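Local coordinates for protein beta-galactosidase (Bacillus circulans, PDB 4MAD) that probably hydrolyses terminal non-reducing beta-D-galactose residues from beta-D-galactosides, as a family 35 glycoside hydrolase, at residues Glu427-Val432 against Ser439-Glu444; Leu452-Glu457 against Glu476-Gly481. One frame throughout, in Å; residues are numbered along the deposited sequence.

Contact 1 of 2, residues Glu427-Val432 against Ser439-Glu444; sequences EYVGIV and SRLVVE
A beta arch at the rim of a beta sandwich brings Leu-441 against Val-429, Gly-430, Ile-431 and Val-432. Strands 427-432 and 440-444 are nearly antiparallel, at 168°, but their axes come no nearer than 7.0 Å and no hydrogen bond joins them; the two segments meet through side chains laid on methyls and on backbone. Leu-441 does most of the filling. Its CG stands anti to its own carbonyl carbon (chi1 -75°), and chi2 of 175° carries CD1 outward in an extended line, over the backbone of the facing strand. There CD1 of Leu-441 comes 3.7 Å from C of Gly-430, and the side chain of Val-429 slants across that of Leu-441, its CG2 4.1 Å from CD1 of Leu-441. The other branch, CD2 of Leu-441, rests 3.7 Å from O of Ile-431, while CG1 of Val-432 lies 4.1 Å from CG of Leu-441 and thus flanks the fork. CG1 of Val-432 also abuts the loop that leads into the second strand, 3.8 Å from C of Ser-439. Gly-430 suits the site twice over: a beta carbon would be pressed 3.1 Å from CD2 of Leu-441 and would strike the preceding carbonyl oxygen. Together with Val-429, it faces Val-422 in a classic beta bulge. With an alanine in place of Leu-441, the methyls of Val-429 and Val-432 would probably lose their common partner, and a gap would open above Gly-430. Two successive strands that face each other through their side chains while each bonds into a different sheet form a beta arch, here bridging the two layers of the sandwich.

Contact 2 of 2, residues Leu452-Glu457 against Glu476-Gly481; sequences LQIIVE and EGVRLG
Val-478 holds CG1 anti to its backbone N (chi1 -177°) and presents both methyls to Ile-454, whose own chain is stretched by a chi2 of -175° so that CD1 is carried well out from the strand. CD1 of Ile-454 arrives astride the valine fork, 4.3 Å from CG1 of Val-478 and equally 4.3 Å from CG2 of Val-478. Leu-452, two residues earlier on the same face of its strand, is likewise extended toward CD2, which reaches CG1 of Val-478 at 4.4 Å. Since CD2 of Leu-452 and CD1 of Ile-454 are themselves 4.4 Å apart, these two methyls and CG1 of Val-478 make a nearly equilateral triangle. The backbones stay well separated, with CA of Ile-454 and CA of Val-478 9.8 Å apart, so the meeting is one of methyl ends between two layers. Leu-411 and Leu-485 also pack on Leu-452, continuing the apolar filling around it. The intervening Gln-453 faces the other way and gives its NE2 to Glu-399.

On the outer side of the second strand, Arg-479 folds back on its own chain: NH1 of Arg-479 donates to O of Gly-481 at 3.1 Å, with an N-H...O angle of 162°. The oxygen lies at the guanidinium edge, close to its plane, although the donor is tilted out of the carbonyl plane. Gln-414 takes a further bond from NE of Arg-479, which should restrict rotation of the guanidinium. The chemistry thus sorts by side: the polar bonds of Gln-453 and Arg-479 are made on the sides of their strands turned from this contact, whereas between these two segments cohesion rests on dispersion among Leu-452, Ile-454 and Val-478, without directional bonds.

Overall arrangement
Contacts 1 and 2 join the same two layers of one beta sandwich, their centres about 10 Å apart, and show how interlayer packing changes with position. Contact 1 couples one edge strand from each sheet and is only partly buried; contact 2 involves strands lying inside their sheets, and every residue that touches across it is buried. Both rely on apolar side chains, yet contact 1 brings methyls down onto backbone, whereas contact 2 joins more distant strands by methyl ends over a smaller area. Packing of Val-443 CG2 on Leu-480 CD2, at 4.2 Å, links them along the four-stranded layer. Along the chain they follow in series.

Contact 1 of 2, residues Glu427-Val432 against Ser439-Glu444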
# COMPACT_ATOMS: atom_id res chain seq x y z
N GLU A 427 -20.33 25.60 11.53
CA GLU A 427 -20.89 25.66 10.21
C GLU A 427 -19.86 25.26 9.17
O GLU A 427 -18.77 25.63 9.27
CB GLU A 427 -21.30 27.08 9.88
CG GLU A 427 -22.46 27.64 10.62
CD GLU A 427 -22.84 29.01 10.05
OE1 GLU A 427 -22.25 30.02 10.44
OE2 GLU A 427 -23.72 29.07 9.18
N TYR A 428 -20.25 24.55 8.15
CA TYR A 428 -19.32 24.12 7.14
C TYR A 428 -19.05 25.22 6.21
O TYR A 428 -19.96 25.83 5.75
CB TYR A 428 -19.96 23.01 6.33
CG TYR A 428 -19.19 22.47 5.15
CD1 TYR A 428 -18.06 21.73 5.32
CD2 TYR A 428 -19.60 22.67 3.88
CE1 TYR A 428 -17.35 21.23 4.30
CE2 TYR A 428 -18.89 22.15 2.81
CZ TYR A 428 -17.77 21.42 3.04
OH TYR A 428 -17.03 20.88 2.02
N VAL A 429 -17.81 25.43 5.89
CA VAL A 429 -17.45 26.44 4.94
C VAL A 429 -16.83 25.91 3.64
O VAL A 429 -16.95 26.54 2.63
CB VAL A 429 -16.47 27.44 5.57
CG1 VAL A 429 -17.13 28.19 6.72
CG2 VAL A 429 -15.21 26.73 6.04
N GLY A 430 -16.26 24.77 3.63
CA GLY A 430 -15.76 24.22 2.40
C GLY A 430 -14.61 23.27 2.54
O GLY A 430 -14.30 22.87 3.61
N ILE A 431 -13.99 22.93 1.43
CA ILE A 431 -12.84 22.05 1.47
C ILE A 431 -11.63 22.72 0.87
O ILE A 431 -11.74 23.51 -0.01
CB ILE A 431 -13.05 20.77 0.68
CG1 ILE A 431 -13.39 21.11 -0.72
CG2 ILE A 431 -14.17 19.98 1.22
CD1 ILE A 431 -13.97 19.95 -1.45
N VAL A 432 -10.48 22.40 1.42
CA VAL A 432 -9.22 22.69 0.83
C VAL A 432 -8.55 21.38 0.35
O VAL A 432 -8.62 20.39 0.99
CB VAL A 432 -8.29 23.39 1.82
CG1 VAL A 432 -8.75 24.81 2.05
CG2 VAL A 432 -8.25 22.69 3.08
N SER A 439 -6.15 25.63 -1.96
CA SER A 439 -5.67 25.71 -0.57
C SER A 439 -6.17 26.91 0.18
O SER A 439 -5.79 27.14 1.29
CB SER A 439 -4.16 25.62 -0.51
OG SER A 439 -3.85 24.28 -0.83
N ARG A 440 -7.06 27.62 -0.47
CA ARG A 440 -7.65 28.85 0.01
C ARG A 440 -9.18 28.76 0.03
O ARG A 440 -9.76 28.26 -0.89
CB ARG A 440 -7.29 29.98 -0.95
CG ARG A 440 -6.75 31.15 -0.30
CD ARG A 440 -6.82 32.36 -1.20
NE ARG A 440 -6.20 32.05 -2.45
CZ ARG A 440 -6.25 32.78 -3.55
NH1 ARG A 440 -6.89 33.93 -3.58
NH2 ARG A 440 -5.64 32.34 -4.61
N LEU A 441 -9.81 29.28 1.07
CA LEU A 441 -11.25 29.49 1.09
C LEU A 441 -11.59 30.88 1.57
O LEU A 441 -10.86 31.41 2.32
CB LEU A 441 -11.91 28.58 2.09
CG LEU A 441 -12.07 27.13 1.76
CD1 LEU A 441 -12.62 26.40 2.89
CD2 LEU A 441 -12.91 26.96 0.56
N VAL A 442 -12.74 31.40 1.23
CA VAL A 442 -13.18 32.67 1.79
C VAL A 442 -14.07 32.42 2.99
O VAL A 442 -15.01 31.73 2.91
CB VAL A 442 -13.91 33.53 0.75
CG1 VAL A 442 -14.46 34.74 1.33
CG2 VAL A 442 -13.05 33.82 -0.39
N VAL A 443 -13.74 32.99 4.12
CA VAL A 443 -14.58 32.90 5.29
C VAL A 443 -15.04 34.26 5.72
O VAL A 443 -14.44 35.23 5.37
CB VAL A 443 -13.88 32.27 6.42
CG1 VAL A 443 -13.48 30.89 6.05
CG2 VAL A 443 -12.73 33.07 6.79
N GLU A 444 -16.15 34.32 6.44
CA GLU A 444 -16.66 35.55 6.98
C GLU A 444 -16.74 35.46 8.48
O GLU A 444 -17.58 34.77 8.98
CB GLU A 444 -18.04 35.80 6.47
CG GLU A 444 -18.13 35.80 5.02
CD GLU A 444 -17.67 37.08 4.46
OE1 GLU A 444 -17.27 37.91 5.26
OE2 GLU A 444 -17.74 37.29 3.25

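Contact 2 of 2, residues Leu452-Glu457 against Glu476-Gly481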
# COMPACT_ATOMS: atom_id res chain seq x y z
N LEU A 452 -12.55 27.67 14.76
CA LEU A 452 -12.13 27.13 13.50
C LEU A 452 -11.73 25.67 13.71
O LEU A 452 -11.01 25.38 14.61
CB LEU A 452 -10.98 27.94 12.95
CG LEU A 452 -10.30 27.37 11.72
CD1 LEU A 452 -11.23 27.37 10.59
CD2 LEU A 452 -9.06 28.10 11.41
N GLN A 453 -12.30 24.79 12.89
CA GLN A 453 -12.00 23.38 12.89
C GLN A 453 -11.66 22.93 11.47
O GLN A 453 -12.29 23.29 10.58
CB GLN A 453 -13.18 22.57 13.41
CG GLN A 453 -13.53 22.85 14.84
CD GLN A 453 -14.78 22.15 15.29
OE1 GLN A 453 -15.81 22.41 14.80
NE2 GLN A 453 -14.65 21.26 16.23
N ILE A 454 -10.60 22.19 11.33
CA ILE A 454 -10.24 21.65 10.03
C ILE A 454 -10.02 20.15 10.20
O ILE A 454 -9.22 19.76 10.95
CB ILE A 454 -8.99 22.29 9.51
CG1 ILE A 454 -9.17 23.80 9.47
CG2 ILE A 454 -8.67 21.82 8.16
CD1 ILE A 454 -8.04 24.60 8.87
N ILE A 455 -10.77 19.37 9.45
CA ILE A 455 -10.64 17.93 9.44
C ILE A 455 -9.79 17.49 8.26
O ILE A 455 -10.23 17.55 7.17
CB ILE A 455 -12.01 17.16 9.32
CG1 ILE A 455 -13.00 17.72 10.32
CG2 ILE A 455 -11.79 15.71 9.57
CD1 ILE A 455 -14.32 17.09 10.30
N VAL A 456 -8.61 17.00 8.54
CA VAL A 456 -7.65 16.71 7.53
C VAL A 456 -7.52 15.20 7.31
O VAL A 456 -7.47 14.48 8.25
CB VAL A 456 -6.29 17.33 7.81
CG1 VAL A 456 -5.36 17.01 6.69
CG2 VAL A 456 -6.40 18.79 8.00
N GLU A 457 -7.47 14.80 6.04
CA GLU A 457 -7.25 13.44 5.69
C GLU A 457 -5.86 13.26 5.10
O GLU A 457 -5.51 13.93 4.20
CB GLU A 457 -8.27 12.94 4.68
CG GLU A 457 -8.19 11.47 4.47
CD GLU A 457 -9.21 10.93 3.43
OE1 GLU A 457 -9.94 11.71 2.86
OE2 GLU A 457 -9.25 9.73 3.21
N GLU A 476 2.78 23.63 7.64
CA GLU A 476 3.37 24.81 8.24
C GLU A 476 2.46 25.68 9.11
O GLU A 476 2.83 26.13 10.16
CB GLU A 476 3.92 25.68 7.12
CG GLU A 476 5.07 25.09 6.38
CD GLU A 476 5.47 25.86 5.12
OE1 GLU A 476 5.60 27.07 5.16
OE2 GLU A 476 5.62 25.21 4.11
N GLY A 477 1.31 26.00 8.57
CA GLY A 477 0.43 26.95 9.22
C GLY A 477 -0.93 27.09 8.59
O GLY A 477 -1.17 26.58 7.52
N VAL A 478 -1.80 27.81 9.28
CA VAL A 478 -3.07 28.26 8.75
C VAL A 478 -3.18 29.77 8.92
O VAL A 478 -2.88 30.26 9.94
CB VAL A 478 -4.22 27.60 9.46
CG1 VAL A 478 -5.50 28.01 8.89
CG2 VAL A 478 -4.08 26.11 9.46
N ARG A 479 -3.58 30.48 7.90
CA ARG A 479 -3.61 31.92 8.02
C ARG A 479 -4.84 32.57 7.43
O ARG A 479 -5.42 32.04 6.54
CB ARG A 479 -2.36 32.55 7.44
CG ARG A 479 -2.11 32.28 6.05
CD ARG A 479 -0.69 32.66 5.65
NE ARG A 479 -0.20 32.00 4.46
CZ ARG A 479 -0.39 32.41 3.22
NH1 ARG A 479 -1.09 33.48 2.93
NH2 ARG A 479 0.12 31.74 2.23
N LEU A 480 -5.17 33.72 7.97
CA LEU A 480 -6.20 34.55 7.43
C LEU A 480 -5.47 35.74 6.82
O LEU A 480 -4.80 36.45 7.50
CB LEU A 480 -7.09 35.01 8.57
CG LEU A 480 -7.86 33.92 9.29
CD1 LEU A 480 -8.44 34.39 10.51
CD2 LEU A 480 -8.90 33.27 8.45
N GLY A 481 -5.57 35.94 5.53
CA GLY A 481 -4.63 36.82 4.90
C GLY A 481 -3.21 36.31 5.16
O GLY A 481 -2.89 35.22 4.83